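Aminotransferase (Streptomyces pactum, PDB 4ZM4) belongs to the class-III aminotransferase family of pyridoxal-5'-phosphate enzymes and binds that cofactor. Local coordinates at residues S370-K375 against A392-P397. The protein carries 1 engineered substitution. Sequence-based numbering, arbitrary orientation.
Sequences SVALLK and ALVDFP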
# COMPACT_ATOMS: atom_id res chain seq x y z
N SER B 370 -22.03 -13.53 7.21
CA SER B 370 -22.95 -12.79 6.28
C SER B 370 -24.40 -12.94 6.76
O SER B 370 -24.81 -14.02 7.19
CB SER B 370 -22.82 -13.04 4.75
OG SER B 370 -23.11 -14.35 4.35
N VAL B 371 -25.13 -11.84 6.68
CA VAL B 371 -26.53 -11.75 7.06
C VAL B 371 -27.28 -11.00 5.97
O VAL B 371 -27.07 -9.81 5.78
CB VAL B 371 -26.74 -11.00 8.41
CG1 VAL B 371 -28.22 -10.84 8.72
CG2 VAL B 371 -26.05 -11.72 9.54
N ALA B 372 -28.15 -11.71 5.26
CA ALA B 372 -28.85 -11.18 4.13
C ALA B 372 -30.35 -11.47 4.24
O ALA B 372 -30.76 -12.59 4.44
CB ALA B 372 -28.29 -11.79 2.84
N LEU B 373 -31.13 -10.42 4.04
CA LEU B 373 -32.56 -10.47 4.05
C LEU B 373 -33.02 -11.00 2.69
O LEU B 373 -32.58 -10.51 1.65
CB LEU B 373 -33.07 -9.05 4.27
CG LEU B 373 -34.48 -8.70 4.68
CD1 LEU B 373 -34.89 -9.36 5.97
CD2 LEU B 373 -34.55 -7.20 4.86
N LEU B 374 -33.88 -12.02 2.70
CA LEU B 374 -34.29 -12.70 1.47
C LEU B 374 -35.60 -12.19 0.89
O LEU B 374 -36.43 -11.64 1.58
CB LEU B 374 -34.40 -14.21 1.73
CG LEU B 374 -33.16 -14.89 2.30
CD1 LEU B 374 -33.38 -16.39 2.40
CD2 LEU B 374 -31.93 -14.61 1.45
N LYS B 375 -35.78 -12.38 -0.41
CA LYS B 375 -37.06 -12.06 -1.09
C LYS B 375 -38.17 -12.96 -0.56
O LYS B 375 -37.93 -14.10 -0.19
CB LYS B 375 -36.94 -12.29 -2.60
CG LYS B 375 -35.99 -11.35 -3.31
CD LYS B 375 -35.63 -11.91 -4.67
CE LYS B 375 -34.87 -10.89 -5.51
NZ LYS B 375 -34.32 -11.56 -6.72
N ALA B 392 -29.27 -14.10 -5.95
CA ALA B 392 -30.62 -14.26 -6.49
C ALA B 392 -31.66 -14.38 -5.39
O ALA B 392 -32.79 -14.05 -5.61
CB ALA B 392 -30.68 -15.46 -7.42
N LEU B 393 -31.27 -14.86 -4.21
CA LEU B 393 -32.20 -15.02 -3.08
C LEU B 393 -32.43 -13.74 -2.32
O LEU B 393 -33.40 -13.64 -1.55
CB LEU B 393 -31.67 -16.05 -2.09
CG LEU B 393 -31.33 -17.46 -2.63
CD1 LEU B 393 -30.75 -18.33 -1.52
CD2 LEU B 393 -32.54 -18.13 -3.23
N VAL B 394 -31.59 -12.74 -2.57
CA VAL B 394 -31.46 -11.60 -1.67
C VAL B 394 -32.30 -10.41 -2.11
O VAL B 394 -32.42 -10.13 -3.29
CB VAL B 394 -29.99 -11.18 -1.51
CG1 VAL B 394 -29.87 -9.88 -0.74
CG2 VAL B 394 -29.21 -12.27 -0.79
N ASP B 395 -32.91 -9.75 -1.15
CA ASP B 395 -33.71 -8.56 -1.38
C ASP B 395 -32.86 -7.34 -1.06
O ASP B 395 -32.86 -6.85 0.07
CB ASP B 395 -34.96 -8.60 -0.48
CG ASP B 395 -35.94 -7.47 -0.79
OD1 ASP B 395 -35.54 -6.47 -1.42
OD2 ASP B 395 -37.11 -7.59 -0.39
N PHE B 396 -32.11 -6.86 -2.04
CA PHE B 396 -31.12 -5.78 -1.82
C PHE B 396 -31.71 -4.45 -1.37
O PHE B 396 -31.19 -3.84 -0.44
CB PHE B 396 -30.20 -5.60 -3.04
CG PHE B 396 -29.19 -6.71 -3.19
CD1 PHE B 396 -28.04 -6.73 -2.44
CD2 PHE B 396 -29.44 -7.78 -4.05
CE1 PHE B 396 -27.11 -7.77 -2.56
CE2 PHE B 396 -28.53 -8.82 -4.17
CZ PHE B 396 -27.36 -8.81 -3.43
N PRO B 397 -32.80 -4.00 -2.00
CA PRO B 397 -33.38 -2.74 -1.52
C PRO B 397 -33.88 -2.79 -0.09
O PRO B 397 -33.69 -1.81 0.65
CB PRO B 397 -34.55 -2.50 -2.48
CG PRO B 397 -34.12 -3.19 -3.75
CD PRO B 397 -33.35 -4.40 -3.30
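Leu393 O is gripped from the 370-375 side by Lys375 N, which donates a hydrogen bond of 2.9 Å, nearly straight at 165°. Leu374 CA adds a weaker, strongly bent CA-H...O contact to Leu393 O at 3.3 Å. Asp395 N returns an equally short bond of 2.9 Å to Leu373 O, straighter still at 173°. The two N-H bonds flank Leu374 and Val394, whose CA atoms stand 4.4 Å apart, and the pattern identifies a non-hydrogen-bonded antiparallel pair. It is a single bridge; residues 372-375 and 392-395 run at a steep angle to each other.

Lys375 adds a third bond. With its chain extended beyond CG, it reaches alongside the other backbone until NZ lies 3.1 Å from Ala392 O, tilted 32° from that carbonyl plane. Among the apolar contacts, Leu374 and Leu393 run side by side in the same direction, CD2 of the former 3.8 Å from CB of the latter. Val394 divides its branches: CG2 meets Ala372 CB at 3.8 Å, while CG1 sits over the centre of the Phe396 ring.

Asp395 is the N-cap of helix 396-408, and its OD2 forms a salt bridge with Arg398; His399 ND1 accepts from Leu373 N. The bridge thus ties the end of strand 368-373 to the junction between helices 387-393 and 396-408 mainly through backbone polar groups; the longer, tilted bond from partly exposed Lys375 probably contributes less than the two straight ones.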